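Local atomic coordinates of GDP-mannose-dependent alpha-(1-6)-phosphatidylinositol monomannoside mannosyltransferase (Corynebacterium glutamicum, PDB entry 3OKP), a protein that belongs to the GT-B fold glycosyltransferases, enzymes built from two Rossmann-like domains that face each other across a cleft. Residues 208-212 / 287-291; 290-296 / 311-317; 213-218 / 244-248; 276-280 / 295-299. All coordinates share one frame; numbering follows the deposited sequence.

Contact 1 (208-212 / 287-291); sequences VPRKG and LDVEG. With GDD (guanosine-5'-diphosphate-alpha-D-mannose), chain B.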
# COMPACT_ATOMS: atom_id res chain seq x y z
N VAL A 208 -0.74 -1.46 15.70
CA VAL A 208 -0.78 -0.07 16.17
C VAL A 208 -2.25 0.33 16.38
O VAL A 208 -3.14 -0.23 15.72
CB VAL A 208 -0.05 0.92 15.21
CG1 VAL A 208 1.45 0.64 15.16
CG2 VAL A 208 -0.65 0.89 13.79
N PRO A 209 -2.52 1.28 17.30
CA PRO A 209 -3.90 1.64 17.64
C PRO A 209 -4.84 1.90 16.45
O PRO A 209 -5.97 1.41 16.46
CB PRO A 209 -3.73 2.92 18.47
CG PRO A 209 -2.40 2.79 19.09
CD PRO A 209 -1.54 2.04 18.10
N ARG A 210 -4.37 2.63 15.44
CA ARG A 210 -5.24 3.08 14.36
C ARG A 210 -5.81 1.98 13.47
O ARG A 210 -6.80 2.20 12.77
CB ARG A 210 -4.57 4.18 13.52
CG ARG A 210 -3.48 3.70 12.57
CD ARG A 210 -3.06 4.83 11.63
NE ARG A 210 -2.04 4.42 10.66
CZ ARG A 210 -2.32 3.86 9.49
NH1 ARG A 210 -3.58 3.66 9.14
NH2 ARG A 210 -1.35 3.50 8.67
N LYS A 211 -5.20 0.79 13.50
CA LYS A 211 -5.64 -0.33 12.66
C LYS A 211 -6.93 -0.99 13.17
O LYS A 211 -7.58 -1.75 12.45
CB LYS A 211 -4.52 -1.36 12.50
CG LYS A 211 -3.24 -0.82 11.87
CD LYS A 211 -3.38 -0.60 10.37
CE LYS A 211 -2.07 -0.13 9.75
NZ LYS A 211 -2.18 0.04 8.27
N GLY A 212 -7.29 -0.70 14.42
CA GLY A 212 -8.57 -1.15 14.96
C GLY A 212 -8.65 -2.61 15.36
O GLY A 212 -9.75 -3.18 15.39
N LEU A 287 -3.43 13.20 11.47
CA LEU A 287 -2.17 12.85 10.80
C LEU A 287 -1.88 11.35 10.80
O LEU A 287 -1.14 10.86 9.93
CB LEU A 287 -1.01 13.64 11.42
CG LEU A 287 -0.58 14.98 10.81
CD1 LEU A 287 -1.67 15.68 9.98
CD2 LEU A 287 -0.05 15.92 11.89
N ASP A 288 -2.44 10.63 11.77
CA ASP A 288 -2.33 9.18 11.82
C ASP A 288 -3.51 8.59 11.05
O ASP A 288 -4.59 8.36 11.60
CB ASP A 288 -2.31 8.71 13.28
CG ASP A 288 -1.76 7.30 13.44
OD1 ASP A 288 -0.93 6.88 12.61
OD2 ASP A 288 -2.17 6.63 14.41
N VAL A 289 -3.29 8.35 9.76
CA VAL A 289 -4.38 8.02 8.85
C VAL A 289 -4.01 6.89 7.88
O VAL A 289 -2.84 6.72 7.52
CB VAL A 289 -4.84 9.31 8.08
CG1 VAL A 289 -3.76 9.80 7.10
CG2 VAL A 289 -6.16 9.10 7.39
N GLU A 290 -5.02 6.12 7.47
CA GLU A 290 -4.86 5.08 6.47
C GLU A 290 -4.87 5.72 5.08
O GLU A 290 -5.92 6.15 4.60
CB GLU A 290 -5.97 4.03 6.61
CG GLU A 290 -5.70 2.72 5.87
CD GLU A 290 -4.48 1.98 6.40
OE1 GLU A 290 -4.36 1.82 7.63
OE2 GLU A 290 -3.65 1.55 5.58
N GLY A 291 -3.70 5.78 4.46
CA GLY A 291 -3.54 6.40 3.15
C GLY A 291 -4.37 5.71 2.08
O GLY A 291 -5.05 6.36 1.29
N2 GDD B . 4.69 -11.14 5.67
C2 GDD B . 3.81 -10.44 6.43
N1 GDD B . 3.49 -10.89 7.67
N3 GDD B . 3.27 -9.30 5.95
C4 GDD B . 2.39 -8.59 6.71
C5 GDD B . 2.05 -9.03 7.98
C6 GDD B . 2.62 -10.21 8.45
O6 GDD B . 2.34 -10.63 9.59
N7 GDD B . 1.18 -8.15 8.49
C8 GDD B . 0.98 -7.18 7.57
N9 GDD B . 1.72 -7.45 6.49
C1' GDD B . 1.80 -6.66 5.23
C2' GDD B . 0.51 -6.77 4.44
O2' GDD B . 0.48 -7.95 3.62
C3' GDD B . 0.50 -5.49 3.63
O3' GDD B . 1.13 -5.71 2.36
C4' GDD B . 1.32 -4.50 4.45
O4' GDD B . 2.00 -5.26 5.46
C5' GDD B . 0.44 -3.44 5.10
O5' GDD B . 0.36 -2.27 4.29
PA GDD B . -0.75 -1.34 4.37
O1A GDD B . -0.69 -0.54 3.41
O2A GDD B . -1.84 -1.96 4.31
O3A GDD B . -0.72 -0.60 5.62
PB GDD B . 0.43 0.14 6.12
O2B GDD B . 1.06 0.69 5.19
O3B GDD B . 0.03 1.02 6.92
O1B GDD B . 1.31 -0.75 6.84
O HOH W 1 -1.73 4.11 15.32

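Contact 2 (290-296 / 311-317); sequences EGLGIVY and SGGAPET. With GDD (guanosine-5'-diphosphate-alpha-D-mannose), chain B.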
# COMPACT_ATOMS: atom_id res chain seq x y z
N GLU A 290 -5.02 6.12 7.47
CA GLU A 290 -4.86 5.08 6.47
C GLU A 290 -4.87 5.72 5.08
O GLU A 290 -5.92 6.15 4.60
CB GLU A 290 -5.97 4.03 6.61
CG GLU A 290 -5.70 2.72 5.87
CD GLU A 290 -4.48 1.98 6.40
OE1 GLU A 290 -4.36 1.82 7.63
OE2 GLU A 290 -3.65 1.55 5.58
N GLY A 291 -3.70 5.78 4.46
CA GLY A 291 -3.54 6.40 3.15
C GLY A 291 -4.37 5.71 2.08
O GLY A 291 -5.05 6.36 1.29
N LEU A 292 -4.30 4.38 2.07
CA LEU A 292 -5.13 3.57 1.18
C LEU A 292 -5.53 2.27 1.87
O LEU A 292 -6.70 2.07 2.20
CB LEU A 292 -4.42 3.31 -0.15
CG LEU A 292 -5.20 2.53 -1.21
CD1 LEU A 292 -6.40 3.33 -1.74
CD2 LEU A 292 -4.28 2.12 -2.35
N GLY A 293 -4.55 1.40 2.10
CA GLY A 293 -4.80 0.12 2.76
C GLY A 293 -4.70 -1.04 1.80
O GLY A 293 -5.71 -1.56 1.32
N ILE A 294 -3.47 -1.45 1.51
CA ILE A 294 -3.22 -2.55 0.59
C ILE A 294 -3.78 -3.89 1.11
O ILE A 294 -4.14 -4.76 0.31
CB ILE A 294 -1.71 -2.65 0.18
CG1 ILE A 294 -1.52 -3.56 -1.04
CG2 ILE A 294 -0.85 -3.11 1.33
CD1 ILE A 294 -1.71 -2.85 -2.36
N VAL A 295 -3.86 -4.04 2.43
CA VAL A 295 -4.41 -5.26 3.04
C VAL A 295 -5.84 -5.58 2.57
O VAL A 295 -6.20 -6.75 2.45
CB VAL A 295 -4.34 -5.25 4.60
CG1 VAL A 295 -2.89 -5.29 5.08
CG2 VAL A 295 -5.09 -4.05 5.20
N TYR A 296 -6.63 -4.53 2.30
CA TYR A 296 -8.00 -4.70 1.80
C TYR A 296 -8.02 -5.26 0.38
O TYR A 296 -8.91 -6.03 0.02
CB TYR A 296 -8.75 -3.36 1.81
CG TYR A 296 -8.84 -2.66 3.15
CD1 TYR A 296 -9.43 -3.28 4.25
CD2 TYR A 296 -8.37 -1.36 3.30
CE1 TYR A 296 -9.52 -2.62 5.49
CE2 TYR A 296 -8.46 -0.69 4.52
CZ TYR A 296 -9.04 -1.33 5.61
OH TYR A 296 -9.13 -0.67 6.81
N SER A 311 -11.20 5.46 7.98
CA SER A 311 -9.98 6.27 7.93
C SER A 311 -9.44 6.51 6.53
O SER A 311 -9.24 5.56 5.76
CB SER A 311 -8.88 5.64 8.78
OG SER A 311 -7.75 6.49 8.84
N GLY A 312 -9.21 7.78 6.21
CA GLY A 312 -8.51 8.18 4.99
C GLY A 312 -9.02 7.57 3.69
O GLY A 312 -10.18 7.75 3.33
N GLY A 313 -8.13 6.86 3.00
CA GLY A 313 -8.47 6.24 1.72
C GLY A 313 -9.00 4.82 1.80
O GLY A 313 -9.27 4.20 0.78
N ALA A 314 -9.15 4.30 3.02
CA ALA A 314 -9.66 2.94 3.24
C ALA A 314 -10.97 2.60 2.51
O ALA A 314 -11.06 1.55 1.87
CB ALA A 314 -9.77 2.61 4.73
N PRO A 315 -12.00 3.48 2.61
CA PRO A 315 -13.25 3.18 1.91
C PRO A 315 -13.11 3.10 0.38
O PRO A 315 -13.94 2.46 -0.28
CB PRO A 315 -14.17 4.36 2.30
CG PRO A 315 -13.59 4.90 3.55
CD PRO A 315 -12.11 4.74 3.37
N GLU A 316 -12.07 3.72 -0.17
CA GLU A 316 -11.83 3.73 -1.62
C GLU A 316 -11.40 2.37 -2.18
O GLU A 316 -11.42 2.16 -3.40
CB GLU A 316 -10.78 4.78 -2.00
CG GLU A 316 -11.17 6.23 -1.70
CD GLU A 316 -10.04 7.22 -1.96
OE1 GLU A 316 -9.41 7.14 -3.04
OE2 GLU A 316 -9.78 8.08 -1.09
N THR A 317 -11.01 1.45 -1.30
CA THR A 317 -10.53 0.13 -1.72
C THR A 317 -11.65 -0.86 -2.03
O THR A 317 -11.44 -1.84 -2.75
CB THR A 317 -9.60 -0.51 -0.66
OG1 THR A 317 -10.32 -0.72 0.56
CG2 THR A 317 -8.38 0.37 -0.40
N2 GDD B . 4.69 -11.14 5.67
C2 GDD B . 3.81 -10.44 6.43
N1 GDD B . 3.49 -10.89 7.67
N3 GDD B . 3.27 -9.30 5.95
C4 GDD B . 2.39 -8.59 6.71
C5 GDD B . 2.05 -9.03 7.98
C6 GDD B . 2.62 -10.21 8.45
O6 GDD B . 2.34 -10.63 9.59
N7 GDD B . 1.18 -8.15 8.49
C8 GDD B . 0.98 -7.18 7.57
N9 GDD B . 1.72 -7.45 6.49
C1' GDD B . 1.80 -6.66 5.23
C2' GDD B . 0.51 -6.77 4.44
O2' GDD B . 0.48 -7.95 3.62
C3' GDD B . 0.50 -5.49 3.63
O3' GDD B . 1.13 -5.71 2.36
C4' GDD B . 1.32 -4.50 4.45
O4' GDD B . 2.00 -5.26 5.46
C5' GDD B . 0.44 -3.44 5.10
O5' GDD B . 0.36 -2.27 4.29
PA GDD B . -0.75 -1.34 4.37
O1A GDD B . -0.69 -0.54 3.41
O2A GDD B . -1.84 -1.96 4.31
O3A GDD B . -0.72 -0.60 5.62
PB GDD B . 0.43 0.14 6.12
O2B GDD B . 1.06 0.69 5.19
O3B GDD B . 0.03 1.02 6.92
O1B GDD B . 1.31 -0.75 6.84

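Contact 3 (213-218 / 244-248); sequences QDSLIK and LRRLA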
# COMPACT_ATOMS: atom_id res chain seq x y z
N GLN A 213 -7.51 -3.22 15.67
CA GLN A 213 -7.51 -4.54 16.31
C GLN A 213 -8.20 -4.43 17.66
O GLN A 213 -8.89 -5.36 18.08
CB GLN A 213 -6.09 -5.09 16.50
CG GLN A 213 -5.34 -5.44 15.23
CD GLN A 213 -4.42 -4.33 14.75
OE1 GLN A 213 -4.40 -3.24 15.32
NE2 GLN A 213 -3.66 -4.61 13.70
N ASP A 214 -8.01 -3.30 18.34
CA ASP A 214 -8.68 -3.03 19.61
C ASP A 214 -10.20 -2.96 19.44
O ASP A 214 -10.94 -3.50 20.26
CB ASP A 214 -8.12 -1.78 20.32
CG ASP A 214 -8.04 -0.55 19.42
OD1 ASP A 214 -8.60 -0.53 18.30
OD2 ASP A 214 -7.40 0.44 19.85
N SER A 215 -10.65 -2.33 18.36
CA SER A 215 -12.08 -2.25 18.02
C SER A 215 -12.65 -3.65 17.77
O SER A 215 -13.75 -3.97 18.23
CB SER A 215 -12.30 -1.37 16.79
OG SER A 215 -11.78 -0.06 16.99
N LEU A 216 -11.90 -4.47 17.04
CA LEU A 216 -12.25 -5.86 16.76
C LEU A 216 -12.38 -6.69 18.04
O LEU A 216 -13.36 -7.44 18.21
CB LEU A 216 -11.21 -6.49 15.82
CG LEU A 216 -11.54 -6.86 14.36
CD1 LEU A 216 -12.81 -6.21 13.79
CD2 LEU A 216 -10.34 -6.62 13.44
N ILE A 217 -11.40 -6.57 18.93
CA ILE A 217 -11.39 -7.28 20.21
C ILE A 217 -12.61 -6.90 21.07
O ILE A 217 -13.24 -7.76 21.69
CB ILE A 217 -10.06 -7.06 20.98
CG1 ILE A 217 -8.93 -7.85 20.31
CG2 ILE A 217 -10.20 -7.45 22.45
CD1 ILE A 217 -7.52 -7.38 20.69
N LYS A 218 -12.94 -5.61 21.07
CA LYS A 218 -14.08 -5.11 21.85
C LYS A 218 -15.43 -5.56 21.28
O LYS A 218 -16.42 -5.64 22.00
CB LYS A 218 -14.03 -3.58 21.97
CG LYS A 218 -12.93 -3.08 22.91
CD LYS A 218 -12.87 -1.56 22.96
CE LYS A 218 -11.65 -1.09 23.75
NZ LYS A 218 -11.68 0.39 23.97
N LEU A 244 -3.18 -4.91 23.31
CA LEU A 244 -4.14 -5.79 22.63
C LEU A 244 -4.37 -7.09 23.40
O LEU A 244 -5.51 -7.54 23.53
CB LEU A 244 -3.69 -6.08 21.19
CG LEU A 244 -3.70 -4.91 20.19
CD1 LEU A 244 -3.12 -5.34 18.85
CD2 LEU A 244 -5.10 -4.34 20.02
N ARG A 245 -3.29 -7.68 23.90
CA ARG A 245 -3.38 -8.91 24.70
C ARG A 245 -4.19 -8.68 25.98
O ARG A 245 -4.99 -9.53 26.37
CB ARG A 245 -1.99 -9.46 25.02
CG ARG A 245 -1.26 -10.06 23.82
CD ARG A 245 0.09 -10.62 24.24
NE ARG A 245 0.79 -11.32 23.16
CZ ARG A 245 0.61 -12.60 22.84
NH1 ARG A 245 -0.27 -13.35 23.51
NH2 ARG A 245 1.30 -13.14 21.85
N ARG A 246 -3.98 -7.52 26.61
CA ARG A 246 -4.73 -7.16 27.83
C ARG A 246 -6.22 -6.97 27.53
O ARG A 246 -7.07 -7.42 28.29
CB ARG A 246 -4.14 -5.89 28.46
CG ARG A 246 -4.49 -5.73 29.94
CD ARG A 246 -4.21 -4.32 30.46
NE ARG A 246 -5.19 -3.35 29.97
CZ ARG A 246 -4.92 -2.37 29.11
NH1 ARG A 246 -3.69 -2.20 28.64
NH2 ARG A 246 -5.89 -1.55 28.73
N LEU A 247 -6.51 -6.31 26.41
CA LEU A 247 -7.89 -6.13 25.95
C LEU A 247 -8.59 -7.47 25.68
O LEU A 247 -9.79 -7.61 25.92
CB LEU A 247 -7.91 -5.26 24.69
CG LEU A 247 -8.35 -3.78 24.74
CD1 LEU A 247 -8.27 -3.13 26.13
CD2 LEU A 247 -7.57 -2.97 23.71
N ALA A 248 -7.82 -8.45 25.21
CA ALA A 248 -8.36 -9.75 24.81
C ALA A 248 -8.44 -10.77 25.95
O ALA A 248 -8.80 -11.93 25.71
CB ALA A 248 -7.57 -10.31 23.64

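Contact 4 (276-280 / 295-299); sequences FAMPA and VYLEA. With GDD (guanosine-5'-diphosphate-alpha-D-mannose), chain B.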
# COMPACT_ATOMS: atom_id res chain seq x y z
N PHE A 276 -12.30 -10.85 6.20
CA PHE A 276 -11.18 -9.99 6.55
C PHE A 276 -11.72 -8.69 7.13
O PHE A 276 -12.57 -8.04 6.51
CB PHE A 276 -10.27 -9.69 5.34
CG PHE A 276 -9.13 -8.74 5.66
CD1 PHE A 276 -9.30 -7.36 5.54
CD2 PHE A 276 -7.91 -9.23 6.10
CE1 PHE A 276 -8.26 -6.48 5.85
CE2 PHE A 276 -6.86 -8.36 6.41
CZ PHE A 276 -7.04 -6.98 6.28
N ALA A 277 -11.23 -8.32 8.30
CA ALA A 277 -11.68 -7.10 8.97
C ALA A 277 -10.49 -6.29 9.48
O ALA A 277 -9.58 -6.83 10.11
CB ALA A 277 -12.64 -7.43 10.11
N MET A 278 -10.51 -4.99 9.17
CA MET A 278 -9.53 -4.05 9.71
C MET A 278 -10.21 -2.68 9.75
O MET A 278 -10.16 -1.94 8.76
CB MET A 278 -8.25 -4.03 8.87
CG MET A 278 -7.04 -3.40 9.57
SD MET A 278 -6.89 -1.61 9.33
CE MET A 278 -6.07 -1.55 7.74
N PRO A 279 -10.88 -2.36 10.87
CA PRO A 279 -11.66 -1.13 10.99
C PRO A 279 -10.79 0.08 11.33
O PRO A 279 -10.87 0.62 12.43
CB PRO A 279 -12.66 -1.45 12.11
CG PRO A 279 -11.95 -2.45 12.97
CD PRO A 279 -10.92 -3.16 12.11
N ALA A 280 -9.96 0.48 10.37
CA ALA A 280 -9.03 1.60 10.53
C ALA A 280 -9.73 2.89 10.94
O ALA A 280 -10.78 3.24 10.40
CB ALA A 280 -8.24 1.82 9.23
N VAL A 295 -3.86 -4.04 2.43
CA VAL A 295 -4.41 -5.26 3.04
C VAL A 295 -5.84 -5.58 2.57
O VAL A 295 -6.20 -6.75 2.45
CB VAL A 295 -4.34 -5.25 4.60
CG1 VAL A 295 -2.89 -5.29 5.08
CG2 VAL A 295 -5.09 -4.05 5.20
N TYR A 296 -6.63 -4.53 2.30
CA TYR A 296 -8.00 -4.70 1.80
C TYR A 296 -8.02 -5.26 0.38
O TYR A 296 -8.91 -6.03 0.02
CB TYR A 296 -8.75 -3.36 1.81
CG TYR A 296 -8.84 -2.66 3.15
CD1 TYR A 296 -9.43 -3.28 4.25
CD2 TYR A 296 -8.37 -1.36 3.30
CE1 TYR A 296 -9.52 -2.62 5.49
CE2 TYR A 296 -8.46 -0.69 4.52
CZ TYR A 296 -9.04 -1.33 5.61
OH TYR A 296 -9.13 -0.67 6.81
N LEU A 297 -7.04 -4.85 -0.41
CA LEU A 297 -6.90 -5.31 -1.79
C LEU A 297 -6.39 -6.75 -1.83
O LEU A 297 -6.82 -7.54 -2.67
CB LEU A 297 -5.95 -4.39 -2.57
CG LEU A 297 -6.30 -2.90 -2.54
CD1 LEU A 297 -5.18 -2.08 -3.15
CD2 LEU A 297 -7.62 -2.63 -3.25
N GLU A 298 -5.49 -7.07 -0.91
CA GLU A 298 -4.96 -8.42 -0.74
C GLU A 298 -6.06 -9.41 -0.37
O GLU A 298 -6.10 -10.53 -0.90
CB GLU A 298 -3.85 -8.43 0.32
CG GLU A 298 -2.56 -7.74 -0.13
CD GLU A 298 -1.56 -7.53 1.00
OE1 GLU A 298 -1.90 -7.78 2.18
OE2 GLU A 298 -0.43 -7.10 0.70
N ALA A 299 -6.96 -8.99 0.52
CA ALA A 299 -8.09 -9.81 0.95
C ALA A 299 -9.05 -10.07 -0.20
O ALA A 299 -9.45 -11.21 -0.45
CB ALA A 299 -8.81 -9.14 2.11
N2 GDD B . 4.69 -11.14 5.67
C2 GDD B . 3.81 -10.44 6.43
N1 GDD B . 3.49 -10.89 7.67
N3 GDD B . 3.27 -9.30 5.95
C4 GDD B . 2.39 -8.59 6.71
C5 GDD B . 2.05 -9.03 7.98
C6 GDD B . 2.62 -10.21 8.45
O6 GDD B . 2.34 -10.63 9.59
N7 GDD B . 1.18 -8.15 8.49
C8 GDD B . 0.98 -7.18 7.57
N9 GDD B . 1.72 -7.45 6.49
C1' GDD B . 1.80 -6.66 5.23
C2' GDD B . 0.51 -6.77 4.44
O2' GDD B . 0.48 -7.95 3.62
C3' GDD B . 0.50 -5.49 3.63
O3' GDD B . 1.13 -5.71 2.36
C4' GDD B . 1.32 -4.50 4.45
O4' GDD B . 2.00 -5.26 5.46
C5' GDD B . 0.44 -3.44 5.10
O5' GDD B . 0.36 -2.27 4.29
PA GDD B . -0.75 -1.34 4.37
O1A GDD B . -0.69 -0.54 3.41
O2A GDD B . -1.84 -1.96 4.31
O3A GDD B . -0.72 -0.60 5.62
PB GDD B . 0.43 0.14 6.12
O2B GDD B . 1.06 0.69 5.19
O3B GDD B . 0.03 1.02 6.92
O1B GDD B . 1.31 -0.75 6.84

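Contact 1 (208-212 / 287-291)
Arg210 and Lys211, in the short 3-10 turn 209-211, meet Glu290 and Asp288 in a salt-bridge network beside the diphosphate of guanosine-5'-diphosphate-alpha-D-mannose. Two cationic groups share one oxygen. Arg210 NH1 is salt-bridged to Glu290 OE1 at 2.5 Å, unusually short and of doubtful exact value, coming from above the carboxylate plane (56° out of it), whereas Lys211 NZ takes the syn lone pair of the same Glu290 OE1 at 2.9 Å. The Glu290 chain bends at chi2 (63°), which carries its carboxylate up to both donors. A second salt bridge joins Arg210 NE to Asp288 OD1 at 3.3 Å, with the carboxylate turned almost perpendicular to the guanidinium (86° between planes). Asp288 has two conformers, so this pairing describes one of them; in it a water also links Arg210 N to Asp288 OD2. Packing sandwiches the guanidinium: Lys211 CE lies near the rim of one face, and Val289 O lies 3.4 Å above the plane of the Arg210 guanidinium on the opposite face, over its centre. Toward the ligand, Lys211 NZ donates to GDD O3B at 2.8 Å and weakly to GDD O3A, while Arg210 NH2 comes within 3.3 Å of GDD O3B. The bonds to Glu290 OE1 are consistent with this carboxylate positioning both cations beside the diphosphate. The contact joins the loop between strand 200-204 and helix 213-226 to the loop between strand 275-278 and helix 294-301; Lys211 and Glu290 both touch Met278 of strand 275-278, and Val289 packs on Tyr150 of helix 149-159.

Contact 2 (290-296 / 311-317)
The glycine-containing loop that leads into helix 294-301 lies against a type II' turn, Ser311 to Ala314, with Glu290 bonded to it by both backbone polar atoms. Glu290 N points almost straight at Ser311 OG (3.1 Å, 175° at the hydrogen), a hydroxyl that also bonds Thr282. Glu290 O receives Gly313 N at 2.8 Å. CA-H...O contacts continue the match residue by residue: Gly312 CA to Glu290 O, Gly313 CA to Gly291 O, and Ala314 CA to Leu292 O at 3.3 Å. With no side chains on Gly312 and Gly313, the two backbones lie close together. Farther on, Tyr296 CE2 rests on Ala314 CB at 3.6 Å. Thr317 holds OG1 between its backbone N and carbonyl carbon (chi1 62°), where it donates to Ala314 O at 2.7 Å and sits 3.3 Å from Tyr296 CB; its CG2 packs on Leu292 CD1. On the ligand side, Ile294 N and Val295 N make weak bonds to the GDD alpha-phosphate oxygens O1A and O2A. A helix N-terminus directed at a diphosphate recurs in GT-B nucleotide-sugar sites, and Glu290 with Glu298 matches the spacing of the EX7E motif.

Contact 3 (213-218 / 244-248)
Ile217 reaches from helix 213-226 between Leu244 and Leu247 of helix 241-247, its two branches parting over that helix's last turn. Its CG1 stands beside the backbone N (chi1 -73°) and CD1 continues the chain outward, ending 3.5 Å from Leu244 O and 3.9 Å from Leu244 CD2. The other branch, CG2, is trans to the backbone N; it lies 3.5 Å from Leu247 O and also meets Leu247 CB and, at 4.1 Å, Ala248 CB. Ile217 and Leu244 meet at about a right angle. Leu244, extended at chi2 (175°), sends its methyls back to the start of the opposing helix: CD2 comes 3.5 Å from Asp214 N, and both CD1 and CD2 touch Gln213 CB. Leu247 has an unusual first torsion (chi1 -104°), and its CD2 settles 3.6 Å from Asp214 CB at the border of the interface, with the aliphatic part of Lys218 more loosely beside it. Of their side chains, Gln213 and Asp214 bring CB to this packing. The Gln213 amide turns away to donate from NE2 to Arg206 O, and Asp214 OD2 is bonded to Tyr240 OH and salt-bridged to Arg281. The helices belong to consecutive crossovers of the Rossmann-like sheet: Ile217 also rests on Ile234 of strand 231-235, and Leu244 and Ala248 on Phe257 of strand 255-259. Since no hydrogen bond or salt bridge spans the two segments, the helices are held here mainly by van der Waals packing of aliphatic groups, with the polar ends of Gln213 and Asp214 bonded elsewhere.

Contact 4 (276-280 / 295-299)
Phe276 points from its strand at helix 294-301, and its side chain meets the helix from CB to CZ. CB and CG both lie 3.6 Å from Ala299 CB, at the foot of a side chain set trans to the backbone N (chi1 177°). Farther out, CE1 meets Tyr296 CD1 at 3.8 Å, the tyrosine carbon lying at the phenyl ring's edge, near its plane. At the tip, CZ lies 3.6 Å from Val295 CB, and Val295 O stands over the rim of one ring face. Strand 276-278 and helix 295-299 run nearly antiparallel (172°) with axes 9.3 Å apart, as expected for the first strand and the helix of the beta-alpha-beta unit that ends in strand 306-308. Met278, two residues on, bends at chi2 and chi3 (both near -85°), which turns CE back to touch Val295 CG2 and come 3.3 Å from Tyr296 OH, while SD makes an oblique Met-aromatic contact with the same ring. Tyr296 OH donates a short bond of 2.5 Å to Met278 O, which lies at the edge of the tyrosine ring, in its plane. On another side of the helix, Glu298 OE1 and OE2 accept from the ribose hydroxyls O2' and O3' of GDD.

Overall arrangement
Contacts 1, 2 and 4 line the diphosphate and ribose of the bound guanosine-5'-diphosphate-alpha-D-mannose: contact 1 supplies cations, contact 2 the start of helix 294-301, and contact 4 the next turn with the ribose-binding Glu298. Contacts 1 and 2 share Glu290 and Gly291 and have centres about 10 Å apart; contacts 2 and 4 share Val295 and Tyr296, with centres about 8 Å apart. Met278 ties contact 4 to both, its CE 3.8 Å from Glu290 OE1 and its SD 3.2 Å from Lys211 O. Contact 3 lies farther out, its centre about 15 Å from that of contact 1, whose 208-212 segment runs directly into helix 213-226; the Gln213 side chain is about 8 Å from the ligand, and Leu216 CD2 packs on Ala277 O of contact 4.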